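Local coordinates for protein pectinesterase (Aspergillus niger, PDB 5C1E) that catalyses the hydrolysis of methyl esters in pectin, releasing methanol and de-esterified galacturonan, and probably takes part in the maceration of plant tissue, at residues 161-166 / 174-179; 203-208 / 238-243; 217-222 / 256-261. All coordinates share one frame; numbering follows the deposited sequence. Where two conformers were deposited one is given.

Contact 1: 161-166 / 174-179; sequences DYIFGD and CDIVSN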
ATOM      1  N   ASP A 161      -5.957  -4.488  10.125  1.00 14.81           N
ATOM      2  CA  ASP A 161      -5.805  -5.217   8.863  1.00 14.87           C
ATOM      3  C   ASP A 161      -5.553  -4.237   7.745  1.00 14.45           C
ATOM      4  O   ASP A 161      -6.180  -4.317   6.701  1.00 15.52           O
ATOM      5  CB  ASP A 161      -7.054  -6.049   8.537  1.00 15.61           C
ATOM      6  CG  ASP A 161      -7.393  -7.073   9.599  1.00 16.52           C
ATOM      7  OD1 ASP A 161      -6.524  -7.434  10.440  1.00 15.73           O
ATOM      8  OD2 ASP A 161      -8.551  -7.560   9.567  1.00 18.05           O
ATOM      9  N   TYR A 162      -4.672  -3.272   7.978  1.00 14.39           N
ATOM     10  CA  TYR A 162      -4.563  -2.153   7.046  1.00 14.00           C
ATOM     11  C   TYR A 162      -3.682  -2.370   5.811  1.00 13.99           C
ATOM     12  O   TYR A 162      -3.686  -1.533   4.920  1.00 14.44           O
ATOM     13  CB  TYR A 162      -4.280  -0.836   7.770  1.00 14.19           C
ATOM     14  CG  TYR A 162      -2.989  -0.649   8.543  1.00 14.27           C
ATOM     15  CD1 TYR A 162      -2.878  -1.051   9.869  1.00 14.19           C
ATOM     16  CD2 TYR A 162      -1.923   0.021   7.977  1.00 14.33           C
ATOM     17  CE1 TYR A 162      -1.736  -0.826  10.595  1.00 14.56           C
ATOM     18  CE2 TYR A 162      -0.765   0.261   8.695  1.00 14.54           C
ATOM     19  CZ  TYR A 162      -0.674  -0.147   9.998  1.00 14.63           C
ATOM     20  OH  TYR A 162       0.474   0.109  10.706  1.00 14.78           O
ATOM     21  N   ILE A 163      -2.986  -3.510   5.753  1.00 13.43           N
ATOM     22  CA  ILE A 163      -2.371  -4.018   4.513  1.00 13.54           C
ATOM     23  C   ILE A 163      -2.891  -5.442   4.399  1.00 13.01           C
ATOM     24  O   ILE A 163      -2.576  -6.275   5.234  1.00 13.12           O
ATOM     25  CB  ILE A 163      -0.837  -4.001   4.570  1.00 13.26           C
ATOM     26  CG1 ILE A 163      -0.337  -2.575   4.806  1.00 13.40           C
ATOM     27  CG2 ILE A 163      -0.242  -4.583   3.285  1.00 13.93           C
ATOM     28  CD1 ILE A 163       1.143  -2.478   5.142  1.00 13.39           C
ATOM     29  N   PHE A 164      -3.766  -5.686   3.437  1.00 12.85           N
ATOM     30  CA  PHE A 164      -4.516  -6.939   3.404  1.00 12.81           C
ATOM     31  C   PHE A 164      -4.837  -7.371   1.979  1.00 13.08           C
ATOM     32  O   PHE A 164      -4.937  -6.542   1.083  1.00 12.39           O
ATOM     33  CB  PHE A 164      -5.802  -6.837   4.286  1.00 13.23           C
ATOM     34  CG  PHE A 164      -6.929  -6.069   3.646  1.00 13.65           C
ATOM     35  CD1 PHE A 164      -6.847  -4.685   3.497  1.00 13.74           C
ATOM     36  CD2 PHE A 164      -8.060  -6.717   3.195  1.00 13.79           C
ATOM     37  CE1 PHE A 164      -7.864  -3.984   2.882  1.00 14.16           C
ATOM     38  CE2 PHE A 164      -9.080  -6.019   2.576  1.00 14.20           C
ATOM     39  CZ  PHE A 164      -8.990  -4.658   2.423  1.00 14.11           C
ATOM     40  N   GLY A 165      -5.012  -8.685   1.801  1.00 13.86           N
ATOM     41  CA  GLY A 165      -5.298  -9.275   0.487  1.00 14.13           C
ATOM     42  C   GLY A 165      -4.254 -10.291   0.098  1.00 14.56           C
ATOM     43  O   GLY A 165      -3.425 -10.703   0.936  1.00 14.26           O
ATOM     44  N   ASP A 166      -4.286 -10.681  -1.176  1.00 15.03           N
ATOM     45  CA  ASP A 166      -3.466 -11.775  -1.711  1.00 15.95           C
ATOM     46  C   ASP A 166      -2.503 -11.351  -2.832  1.00 15.99           C
ATOM     47  O   ASP A 166      -2.050 -12.188  -3.645  1.00 16.58           O
ATOM     48  CB  ASP A 166      -4.350 -12.915  -2.207  1.00 16.91           C
ATOM     49  CG  ASP A 166      -3.561 -14.162  -2.547  1.00 18.24           C
ATOM     50  OD1 ASP A 166      -2.612 -14.510  -1.833  1.00 19.03           O
ATOM     51  OD2 ASP A 166      -3.890 -14.779  -3.566  1.00 20.62           O
ATOM     52  N   CYS A 174       9.363   2.116   3.348  1.00 17.42           N
ATOM     53  CA  CYS A 174       8.095   2.752   3.657  1.00 16.42           C
ATOM     54  C   CYS A 174       7.978   3.031   5.141  1.00 16.49           C
ATOM     55  O   CYS A 174       8.572   2.326   5.979  1.00 15.23           O
ATOM     56  CB  CYS A 174       6.922   1.867   3.239  1.00 16.46           C
ATOM     57  SG  CYS A 174       6.750   1.634   1.462  1.00 17.10           S
ATOM     58  N   ASP A 175       7.189   4.052   5.461  1.00 16.27           N
ATOM     59  CA  ASP A 175       6.782   4.281   6.833  1.00 17.34           C
ATOM     60  C   ASP A 175       5.422   3.643   6.991  1.00 16.84           C
ATOM     61  O   ASP A 175       4.481   3.986   6.281  1.00 15.92           O
ATOM     62  CB  ASP A 175       6.745   5.781   7.167  1.00 18.40           C
ATOM     63  CG  ASP A 175       8.142   6.384   7.340  1.00 20.12           C
ATOM     64  OD1 ASP A 175       9.087   5.672   7.740  1.00 21.33           O
ATOM     65  OD2 ASP A 175       8.295   7.584   7.068  1.00 21.21           O
ATOM     66  N   ILE A 176       5.336   2.687   7.912  1.00 16.33           N
ATOM     67  CA  ILE A 176       4.114   1.972   8.179  1.00 15.72           C
ATOM     68  C   ILE A 176       3.674   2.424   9.567  1.00 15.83           C
ATOM     69  O   ILE A 176       4.361   2.167  10.566  1.00 15.11           O
ATOM     70  CB  ILE A 176       4.343   0.460   8.051  1.00 16.28           C
ATOM     71  CG1 ILE A 176       4.669   0.117   6.598  1.00 15.98           C
ATOM     72  CG2 ILE A 176       3.154  -0.328   8.575  1.00 16.08           C
ATOM     73  CD1 ILE A 176       5.200  -1.282   6.379  1.00 16.44           C
ATOM     74  N   VAL A 177       2.548   3.132   9.602  1.00 15.12           N
ATOM     75  CA  VAL A 177       2.158   3.964  10.739  1.00 15.33           C
ATOM     76  C   VAL A 177       0.826   3.497  11.313  1.00 15.53           C
ATOM     77  O   VAL A 177      -0.197   3.612  10.657  1.00 14.94           O
ATOM     78  CB  VAL A 177       2.042   5.439  10.316  1.00 15.57           C
ATOM     79  CG1 VAL A 177       1.733   6.332  11.519  1.00 16.38           C
ATOM     80  CG2 VAL A 177       3.328   5.898   9.619  1.00 15.97           C
ATOM     81  N   SER A 178       0.836   2.973  12.536  1.00 15.66           N
ATOM     82  CA  SER A 178      -0.400   2.533  13.189  1.00 15.71           C
ATOM     83  C   SER A 178      -1.072   3.679  13.950  1.00 16.45           C
ATOM     84  O   SER A 178      -0.425   4.342  14.784  1.00 16.86           O
ATOM     85  CB  SER A 178      -0.143   1.364  14.167  1.00 16.30           C
ATOM     86  OG  SER A 178       0.009   0.121  13.504  1.00 16.23           O
ATOM     87  N   ASN A 179      -2.367   3.898  13.690  1.00 16.62           N
ATOM     88  CA  ASN A 179      -3.154   4.929  14.395  1.00 16.57           C
ATOM     89  C   ASN A 179      -4.195   4.340  15.355  1.00 17.15           C
ATOM     90  O   ASN A 179      -5.116   5.040  15.803  1.00 17.25           O
ATOM     91  CB  ASN A 179      -3.823   5.914  13.421  1.00 16.63           C
ATOM     92  CG  ASN A 179      -4.711   5.234  12.407  1.00 16.93           C
ATOM     93  OD1 ASN A 179      -4.911   4.023  12.467  1.00 16.62           O
ATOM     94  ND2 ASN A 179      -5.244   6.004  11.471  1.00 17.05           N
TER

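Contact 2: 203-208 / 238-243; sequences CNIKAA and DIINPK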
ATOM      1  N   CYS A 203      11.757  -1.009   6.092  1.00 18.85           N
ATOM      2  CA  CYS A 203      10.684  -0.097   6.444  1.00 18.34           C
ATOM      3  C   CYS A 203      10.818   0.356   7.892  1.00 18.47           C
ATOM      4  O   CYS A 203      11.642  -0.152   8.656  1.00 18.46           O
ATOM      5  CB  CYS A 203       9.319  -0.747   6.204  1.00 18.20           C
ATOM      6  SG  CYS A 203       8.981  -1.116   4.459  1.00 18.01           S
ATOM      7  N   ASN A 204      10.001   1.332   8.240  0.50 18.71           N
ATOM      8  CA  ASN A 204       9.929   1.858   9.579  0.50 19.02           C
ATOM      9  C   ASN A 204       8.504   1.721  10.091  0.50 18.20           C
ATOM     10  O   ASN A 204       7.574   2.319   9.536  0.50 17.73           O
ATOM     11  CB  ASN A 204      10.330   3.320   9.584  0.50 20.13           C
ATOM     12  CG  ASN A 204      10.416   3.876  10.979  0.50 21.29           C
ATOM     13  OD1 ASN A 204      10.964   3.229  11.884  0.50 22.46           O
ATOM     14  ND2 ASN A 204       9.880   5.070  11.172  0.50 21.78           N
ATOM     15  N   ILE A 205       8.336   0.914  11.131  1.00 17.34           N
ATOM     16  CA  ILE A 205       7.010   0.646  11.711  1.00 16.72           C
ATOM     17  C   ILE A 205       6.910   1.455  13.022  1.00 17.34           C
ATOM     18  O   ILE A 205       7.737   1.290  13.910  1.00 16.51           O
ATOM     19  CB  ILE A 205       6.820  -0.869  11.990  1.00 15.91           C
ATOM     20  CG1 ILE A 205       6.606  -1.685  10.705  1.00 15.44           C
ATOM     21  CG2 ILE A 205       5.588  -1.101  12.854  1.00 16.18           C
ATOM     22  CD1 ILE A 205       7.709  -1.599   9.682  1.00 15.61           C
ATOM     23  N   LYS A 206       5.912   2.317  13.135  1.00 18.14           N
ATOM     24  CA  LYS A 206       5.791   3.191  14.308  1.00 20.26           C
ATOM     25  C   LYS A 206       4.350   3.647  14.528  1.00 19.56           C
ATOM     26  O   LYS A 206       3.511   3.517  13.641  1.00 18.36           O
ATOM     27  CB  LYS A 206       6.698   4.419  14.143  1.00 22.72           C
ATOM     28  CG  LYS A 206       6.418   5.212  12.869  1.00 26.32           C
ATOM     29  CD  LYS A 206       7.187   6.527  12.844  1.00 30.49           C
ATOM     30  CE  LYS A 206       7.367   7.063  11.433  1.00 32.52           C
ATOM     31  NZ  LYS A 206       6.204   7.873  10.995  1.00 35.30           N
ATOM     32  N   ALA A 207       4.079   4.175  15.720  1.00 19.29           N
ATOM     33  CA  ALA A 207       2.787   4.784  16.030  1.00 19.05           C
ATOM     34  C   ALA A 207       2.617   6.130  15.330  1.00 18.90           C
ATOM     35  O   ALA A 207       3.591   6.844  15.059  1.00 18.51           O
ATOM     36  CB  ALA A 207       2.645   4.988  17.533  1.00 19.50           C
ATOM     37  N   ALA A 208       1.365   6.473  15.039  1.00 19.07           N
ATOM     38  CA  ALA A 208       1.015   7.817  14.602  1.00 19.73           C
ATOM     39  C   ALA A 208       1.328   8.779  15.740  1.00 22.49           C
ATOM     40  O   ALA A 208       1.307   8.389  16.914  1.00 21.05           O
ATOM     41  CB  ALA A 208      -0.458   7.897  14.246  1.00 20.38           C
ATOM     42  N   ASP A 238       8.321   0.188  19.722  1.00 21.14           N
ATOM     43  CA  ASP A 238       7.727  -0.510  20.866  1.00 21.98           C
ATOM     44  C   ASP A 238       6.222  -0.751  20.759  1.00 21.52           C
ATOM     45  O   ASP A 238       5.636  -1.328  21.663  1.00 20.63           O
ATOM     46  CB  ASP A 238       8.052   0.209  22.186  1.00 24.54           C
ATOM     47  CG  ASP A 238       7.285   1.517  22.372  1.00 25.74           C
ATOM     48  OD1 ASP A 238       6.552   1.971  21.465  1.00 26.19           O
ATOM     49  OD2 ASP A 238       7.433   2.107  23.461  1.00 30.29           O
ATOM     50  N   ILE A 239       5.586  -0.334  19.664  1.00 20.48           N
ATOM     51  CA  ILE A 239       4.187  -0.724  19.438  1.00 19.88           C
ATOM     52  C   ILE A 239       3.979  -2.226  19.248  1.00 18.81           C
ATOM     53  O   ILE A 239       2.886  -2.727  19.507  1.00 17.61           O
ATOM     54  CB  ILE A 239       3.521   0.033  18.261  1.00 20.01           C
ATOM     55  CG1 ILE A 239       4.194  -0.279  16.907  1.00 19.80           C
ATOM     56  CG2 ILE A 239       3.520   1.531  18.551  1.00 20.00           C
ATOM     57  CD1 ILE A 239       3.431   0.265  15.717  1.00 20.18           C
ATOM     58  N   ILE A 240       5.007  -2.941  18.801  1.00 18.33           N
ATOM     59  CA  ILE A 240       4.843  -4.370  18.488  1.00 18.19           C
ATOM     60  C   ILE A 240       4.731  -5.228  19.747  1.00 19.12           C
ATOM     61  O   ILE A 240       5.644  -5.274  20.583  1.00 19.65           O
ATOM     62  CB  ILE A 240       5.960  -4.893  17.557  1.00 18.18           C
ATOM     63  CG1 ILE A 240       5.985  -4.086  16.248  1.00 18.42           C
ATOM     64  CG2 ILE A 240       5.777  -6.383  17.280  1.00 18.19           C
ATOM     65  CD1 ILE A 240       4.669  -4.061  15.497  1.00 18.29           C
ATOM     66  N   ASN A 241       3.600  -5.907  19.876  1.00 19.15           N
ATOM     67  CA  ASN A 241       3.381  -6.829  20.969  1.00 19.90           C
ATOM     68  C   ASN A 241       4.466  -7.917  20.966  1.00 19.82           C
ATOM     69  O   ASN A 241       4.870  -8.380  19.916  1.00 19.70           O
ATOM     70  CB  ASN A 241       1.989  -7.439  20.836  1.00 20.35           C
ATOM     71  CG  ASN A 241       1.637  -8.333  21.997  1.00 20.94           C
ATOM     72  OD1 ASN A 241       2.074  -9.475  22.060  1.00 20.36           O
ATOM     73  ND2 ASN A 241       0.874  -7.800  22.948  1.00 22.89           N
ATOM     74  N   PRO A 242       4.951  -8.326  22.146  1.00 20.78           N
ATOM     75  CA  PRO A 242       5.989  -9.366  22.183  1.00 20.63           C
ATOM     76  C   PRO A 242       5.676 -10.662  21.422  1.00 19.73           C
ATOM     77  O   PRO A 242       6.586 -11.274  20.887  1.00 18.38           O
ATOM     78  CB  PRO A 242       6.141  -9.650  23.672  1.00 21.16           C
ATOM     79  CG  PRO A 242       5.814  -8.357  24.331  1.00 21.95           C
ATOM     80  CD  PRO A 242       4.835  -7.631  23.442  1.00 21.50           C
ATOM     81  N   LYS A 243       4.410 -11.069  21.375  1.00 20.01           N
ATOM     82  CA  LYS A 243       4.018 -12.252  20.589  1.00 20.18           C
ATOM     83  C   LYS A 243       4.194 -12.058  19.069  1.00 18.69           C
ATOM     84  O   LYS A 243       4.268 -13.037  18.318  1.00 17.61           O
ATOM     85  CB  LYS A 243       2.598 -12.684  20.937  1.00 23.60           C
ATOM     86  CG  LYS A 243       2.409 -13.022  22.412  1.00 26.85           C
ATOM     87  CD  LYS A 243       1.036 -13.594  22.733  1.00 30.44           C
ATOM     88  CE  LYS A 243      -0.126 -12.670  22.361  1.00 34.62           C
ATOM     89  NZ  LYS A 243      -0.177 -11.405  23.146  1.00 38.63           N
TER

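Contact 3: 217-222 / 256-261; sequences VYLGRP and YYEYNN. With ACT (acetate ion), chain M.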
ATOM      1  N   VAL A 217       0.182  -3.512  18.971  1.00 17.30           N
ATOM      2  CA  VAL A 217       0.134  -3.709  17.524  1.00 17.20           C
ATOM      3  C   VAL A 217       0.776  -5.053  17.195  1.00 16.51           C
ATOM      4  O   VAL A 217       1.795  -5.437  17.784  1.00 17.38           O
ATOM      5  CB  VAL A 217       0.793  -2.529  16.758  1.00 17.01           C
ATOM      6  CG1 VAL A 217       0.820  -2.769  15.258  1.00 17.05           C
ATOM      7  CG2 VAL A 217       0.040  -1.235  17.032  1.00 17.67           C
ATOM      8  N   TYR A 218       0.174  -5.764  16.256  1.00 16.28           N
ATOM      9  CA  TYR A 218       0.728  -7.017  15.765  1.00 16.42           C
ATOM     10  C   TYR A 218       1.213  -6.868  14.337  1.00 15.59           C
ATOM     11  O   TYR A 218       0.674  -6.087  13.552  1.00 14.93           O
ATOM     12  CB  TYR A 218      -0.329  -8.124  15.844  1.00 16.60           C
ATOM     13  CG  TYR A 218      -0.747  -8.446  17.268  1.00 17.77           C
ATOM     14  CD1 TYR A 218      -0.042  -9.362  18.029  1.00 18.14           C
ATOM     15  CD2 TYR A 218      -1.847  -7.826  17.838  1.00 18.56           C
ATOM     16  CE1 TYR A 218      -0.422  -9.660  19.337  1.00 19.02           C
ATOM     17  CE2 TYR A 218      -2.239  -8.109  19.138  1.00 19.99           C
ATOM     18  CZ  TYR A 218      -1.527  -9.029  19.881  1.00 19.67           C
ATOM     19  OH  TYR A 218      -1.926  -9.300  21.169  1.00 21.86           O
ATOM     20  N   LEU A 219       2.253  -7.613  14.012  1.00 15.49           N
ATOM     21  CA  LEU A 219       2.831  -7.597  12.687  1.00 15.39           C
ATOM     22  C   LEU A 219       1.810  -8.123  11.668  1.00 15.12           C
ATOM     23  O   LEU A 219       1.780  -7.704  10.499  1.00 13.75           O
ATOM     24  CB  LEU A 219       4.096  -8.453  12.679  1.00 16.07           C
ATOM     25  CG  LEU A 219       5.254  -7.955  13.553  1.00 16.70           C
ATOM     26  CD1 LEU A 219       6.308  -9.044  13.660  1.00 16.66           C
ATOM     27  CD2 LEU A 219       5.851  -6.657  13.010  1.00 17.24           C
ATOM     28  N   GLY A 220       0.957  -9.026  12.127  1.00 14.58           N
ATOM     29  CA  GLY A 220      -0.076  -9.545  11.269  1.00 14.75           C
ATOM     30  C   GLY A 220      -0.954 -10.592  11.910  1.00 14.81           C
ATOM     31  O   GLY A 220      -0.696 -11.063  13.039  1.00 14.46           O
ATOM     32  N   ARG A 221      -2.009 -10.919  11.176  1.00 14.35           N
ATOM     33  CA  ARG A 221      -2.832 -12.077  11.467  1.00 14.29           C
ATOM     34  C   ARG A 221      -3.314 -12.680  10.143  1.00 14.41           C
ATOM     35  O   ARG A 221      -3.341 -11.987   9.115  1.00 14.23           O
ATOM     36  CB  ARG A 221      -3.975 -11.705  12.406  1.00 14.62           C
ATOM     37  CG  ARG A 221      -4.933 -10.667  11.836  1.00 15.28           C
ATOM     38  CD  ARG A 221      -5.994 -10.310  12.860  1.00 15.53           C
ATOM     39  NE  ARG A 221      -7.063  -9.528  12.257  1.00 16.02           N
ATOM     40  CZ  ARG A 221      -8.323  -9.513  12.693  1.00 16.97           C
ATOM     41  NH1 ARG A 221      -8.673 -10.244  13.738  1.00 17.95           N
ATOM     42  NH2 ARG A 221      -9.235  -8.781  12.076  1.00 17.06           N
ATOM     43  N   PRO A 222      -3.673 -13.969  10.147  1.00 14.48           N
ATOM     44  CA  PRO A 222      -3.957 -14.634   8.867  1.00 14.80           C
ATOM     45  C   PRO A 222      -5.413 -14.515   8.430  1.00 15.16           C
ATOM     46  O   PRO A 222      -6.300 -15.155   9.017  1.00 14.36           O
ATOM     47  CB  PRO A 222      -3.581 -16.088   9.132  1.00 14.40           C
ATOM     48  CG  PRO A 222      -3.720 -16.269  10.599  1.00 15.18           C
ATOM     49  CD  PRO A 222      -3.510 -14.931  11.257  1.00 14.67           C
ATOM     50  N   TYR A 256       5.132 -16.890   8.675  1.00 14.26           N
ATOM     51  CA  TYR A 256       5.499 -15.599   9.247  1.00 14.87           C
ATOM     52  C   TYR A 256       6.966 -15.564   9.690  1.00 15.19           C
ATOM     53  O   TYR A 256       7.412 -16.378  10.505  1.00 14.86           O
ATOM     54  CB  TYR A 256       4.603 -15.335  10.444  1.00 14.79           C
ATOM     55  CG  TYR A 256       3.166 -14.936  10.146  1.00 14.71           C
ATOM     56  CD1 TYR A 256       2.784 -14.404   8.915  1.00 14.60           C
ATOM     57  CD2 TYR A 256       2.181 -15.075  11.136  1.00 14.82           C
ATOM     58  CE1 TYR A 256       1.460 -14.005   8.681  1.00 14.65           C
ATOM     59  CE2 TYR A 256       0.869 -14.693  10.914  1.00 14.26           C
ATOM     60  CZ  TYR A 256       0.510 -14.159   9.699  1.00 14.16           C
ATOM     61  OH  TYR A 256      -0.777 -13.750   9.510  1.00 14.37           O
ATOM     62  N   TYR A 257       7.694 -14.573   9.185  1.00 15.77           N
ATOM     63  CA  TYR A 257       9.138 -14.514   9.333  1.00 15.89           C
ATOM     64  C   TYR A 257       9.610 -13.138   9.760  1.00 16.78           C
ATOM     65  O   TYR A 257       9.016 -12.114   9.396  1.00 16.70           O
ATOM     66  CB  TYR A 257       9.808 -14.786   8.000  1.00 16.45           C
ATOM     67  CG  TYR A 257       9.415 -16.055   7.290  1.00 15.89           C
ATOM     68  CD1 TYR A 257      10.080 -17.236   7.549  1.00 16.43           C
ATOM     69  CD2 TYR A 257       8.412 -16.061   6.333  1.00 15.45           C
ATOM     70  CE1 TYR A 257       9.773 -18.395   6.871  1.00 16.15           C
ATOM     71  CE2 TYR A 257       8.094 -17.216   5.643  1.00 15.53           C
ATOM     72  CZ  TYR A 257       8.760 -18.383   5.925  1.00 16.33           C
ATOM     73  OH  TYR A 257       8.458 -19.543   5.257  1.00 16.04           O
ATOM     74  N   GLU A 258      10.705 -13.120  10.506  1.00 16.87           N
ATOM     75  CA  GLU A 258      11.466 -11.894  10.706  1.00 17.94           C
ATOM     76  C   GLU A 258      12.941 -12.135  10.411  1.00 19.12           C
ATOM     77  O   GLU A 258      13.461 -13.211  10.684  1.00 19.35           O
ATOM     78  CB  GLU A 258      11.313 -11.410  12.121  1.00 17.77           C
ATOM     79  CG  GLU A 258       9.957 -10.819  12.434  1.00 18.34           C
ATOM     80  CD  GLU A 258       9.848 -10.509  13.907  1.00 18.39           C
ATOM     81  OE1 GLU A 258      10.175  -9.361  14.277  1.00 18.87           O
ATOM     82  OE2 GLU A 258       9.486 -11.419  14.686  1.00 18.37           O
ATOM     83  N   TYR A 259      13.617 -11.144   9.841  1.00 20.82           N
ATOM     84  CA  TYR A 259      15.041 -11.286   9.557  1.00 22.27           C
ATOM     85  C   TYR A 259      15.757  -9.951   9.683  1.00 22.05           C
ATOM     86  O   TYR A 259      15.488  -9.027   8.919  1.00 20.81           O
ATOM     87  CB  TYR A 259      15.294 -11.867   8.161  1.00 24.11           C
ATOM     88  CG  TYR A 259      16.770 -12.106   7.934  1.00 27.31           C
ATOM     89  CD1 TYR A 259      17.387 -13.254   8.430  1.00 29.70           C
ATOM     90  CD2 TYR A 259      17.560 -11.164   7.283  1.00 29.75           C
ATOM     91  CE1 TYR A 259      18.744 -13.467   8.266  1.00 32.44           C
ATOM     92  CE2 TYR A 259      18.920 -11.367   7.116  1.00 32.40           C
ATOM     93  CZ  TYR A 259      19.504 -12.525   7.613  1.00 33.83           C
ATOM     94  OH  TYR A 259      20.851 -12.754   7.451  1.00 37.13           O
ATOM     95  N   ASN A 260      16.679  -9.872  10.641  1.00 22.30           N
ATOM     96  CA  ASN A 260      17.550  -8.704  10.798  1.00 22.07           C
ATOM     97  C   ASN A 260      16.787  -7.389  11.026  1.00 21.43           C
ATOM     98  O   ASN A 260      17.111  -6.368  10.425  1.00 21.84           O
ATOM     99  CB  ASN A 260      18.484  -8.563   9.575  1.00 23.55           C
ATOM    100  CG  ASN A 260      19.597  -7.548   9.812  1.00 25.61           C
ATOM    101  OD1 ASN A 260      20.186  -7.518  10.890  1.00 25.89           O
ATOM    102  ND2 ASN A 260      19.843  -6.680   8.830  1.00 27.46           N
ATOM    103  N   ASN A 261      15.785  -7.410  11.905  1.00 20.20           N
ATOM    104  CA  ASN A 261      15.102  -6.186  12.290  1.00 19.82           C
ATOM    105  C   ASN A 261      15.761  -5.568  13.522  1.00 20.60           C
ATOM    106  O   ASN A 261      16.480  -6.247  14.277  1.00 21.57           O
ATOM    107  CB  ASN A 261      13.627  -6.461  12.585  1.00 18.73           C
ATOM    108  CG  ASN A 261      12.880  -6.986  11.373  1.00 18.49           C
ATOM    109  OD1 ASN A 261      13.079  -6.515  10.249  1.00 17.77           O
ATOM    110  ND2 ASN A 261      12.013  -7.958  11.595  1.00 17.50           N
TER
HETATM  111  C   ACT M 412     -11.748 -12.292  13.326  0.50 51.90           C
HETATM  112  O   ACT M 412     -11.518 -11.234  13.960  0.50 50.38           O
HETATM  113  OXT ACT M 412     -11.380 -13.420  13.736  0.50 50.41           O
HETATM  114  CH3 ACT M 412     -12.490 -12.204  12.024  0.50 51.25           C
HETATM  115  O   HOH W   1      -1.022 -11.511   7.716  1.00 13.09           O

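Contact 1: 161-166 / 174-179
Tyr162 and Ile163 face Ile176 and Ser178 across the interior of a right-handed parallel beta-helix, between strand 163-165 of one sheet and strand 175-178 of another. The nearest CA atoms, those of Tyr162 and Ser178, are 8.8 Å apart, so the backbones do not pair; the Tyr162 and Ile163 side chains bridge the gap to strand 175-178, touching its side chains and, at Val177, its backbone. Asp161, the predicted active-site residue, precedes the contact and turns elsewhere: its carboxylate pairs with Arg221, and a glycerol, probably from the crystallisation liquor, is hydrogen-bonded to Asp161 OD2.

Tyr162 then sends its ring inward. With CG lodged between the backbone N and the carbonyl carbon (chi1 64°), the ring reaches strand 175-178 with its hydroxyl end leading. Tyr162 OH donates a hydrogen bond to Ser178 OG at 2.8 Å, and this serine oxygen sits at the ring edge, near the ring plane. Ser178 N is 3.4 Å from Tyr162 OH, but the angle is poor and the pair is not bonded. Beside the polar meeting, Ile176 CG2 approaches the ring obliquely, 3.5 Å from Tyr162 OH and 4.0 Å from Tyr162 CE2. That methyl branch lies anti to its own backbone N. The longer branch of Ile176 ends elsewhere, at Ile163: Ile163 CD1 meets Ile176 CD1 at 4.4 Å, a loose end-to-end touch of methyl groups. Ile184 and Ile156 of adjoining strands also pack on Tyr162, and Ile205 reaches Ile176.

The chemistry is therefore mixed but uncharged. All five touching residues are buried, and the one bond across gives the buried phenol proton an acceptor. That bond fixes the far end of Tyr162, which follows Asp161 in the chain, against the sheet of strand 175-178.

Contact 2: 203-208 / 238-243
Near the later coils of the parallel beta-helix, the loop that follows strand 235-236 lays Ile239 and Ile240 against Ile205 and Ala207 of strand 204-207. The nearest CA pair, Ala207 and Ile239, is 6.6 Å apart, and apolar side chains make most of the contact. Ile239 divides its two branches along the strand. Its CG2 meets Ala207 CB at 3.7 Å, while Ile239 CD1 lies 3.8 Å from Ile205 CG2 and 3.7 Å from Lys206 C. With chi1 of 64°, Ile239 CG1 stands over its own backbone and CG2 is anti to the carbonyl carbon, which sends these branches to different residues. Ile205 answers with CG2 only, since its longer branch leads away; it crosses Ile239 at about a right angle, and Ile205 CG2 also touches Ile240 CD1 at 4.1 Å.

Beyond this, Asn241 OD1 accepts from Lys243 N at 2.9 Å with an N-H...acceptor angle of 154°, which closes an Asx turn, and Lys243 NZ reaches the same oxygen from above the carbonyl plane. Ser178 and Val217 pack on Ile239 from two other strands. A loop folding aliphatic side chains against the strand of an earlier coil, over the buried Ile205, is consistent with the hydrophobic interior of a parallel beta-helix.

Contact 3: 217-222 / 256-261
Tyr256 meets Pro222 directly and Arg221 through a water, while Glu258 meets Leu219 two residues further along strand 255-259. The parts that touch, 219-222 and 256-258, run in nearly reversed directions, with end-to-end vectors 163° apart. They do not pair as strands: the nearest CA atoms, of Gly220 and Tyr256, are 8.5 Å apart.

The polar link is indirect. A water donates to Arg221 O at 2.7 Å and lies 2.9 Å from Tyr256 OH, so the hydroxyl and the backbone carbonyl share one solvent molecule. The direct approach of Tyr256 OH to Arg221 is doubtful: it is modelled too close, and its poor angle to Arg221 O makes no bond.

Van der Waals contacts fall in two places. Pro222 CD lies 3.5 Å from Tyr256 OH and 4.4 Å from Tyr256 CZ, and the proline and tyrosine side chains cross at about a right angle. The second is at Leu219, whose CD1 lies 3.8 Å from Glu258 CD; here the methyl meets the carboxylate end across the line of the glutamate, which is extended beyond CG. Glu258 OE2 forms a salt bridge with Arg271.

The Arg221 side chain leaves its backbone away from 256-261, and its NH1 donates to acetate O at 3.0 Å, that oxygen lying at the guanidinium edge, near its plane. Arg221 NE is the atom that pairs with Asp161. The acetate probably came from crystallisation.

Around the contact, Trp245 stacks on the Tyr256 ring and Val229 of strand 228-232 packs beside it. Leu236 of strand 235-236 touches both Leu219 and Glu258. Segment 217-222 thus turns out of the last strand of one sheet of the beta-helix and meets the last strand of another, with strand 235-236 of the third sheet beside them.

Overall arrangement
The three contacts run from near the middle of one beta-helix toward its C-terminal coils, with centres about 12 Å apart for contacts 1 and 2, about 12 Å for contacts 1 and 3, and about 10 Å for contacts 2 and 3. Strands 175-178 and 204-207 are sheet neighbours, joined by a probable hydrogen bond from Ile176 N to Asn204 O at 2.8 Å. The loop of contact 2 edges strand 217-220 of contact 3 through two probable hydrogen bonds, Val217 N to Ile239 O at 2.9 Å and Asn241 N to Val217 O at 2.8 Å. Contacts 1 and 3 meet at the predicted active site, where Asp161 OD1 and Arg221 NE form a 2.8 Å salt bridge; contact 2 lies away from it.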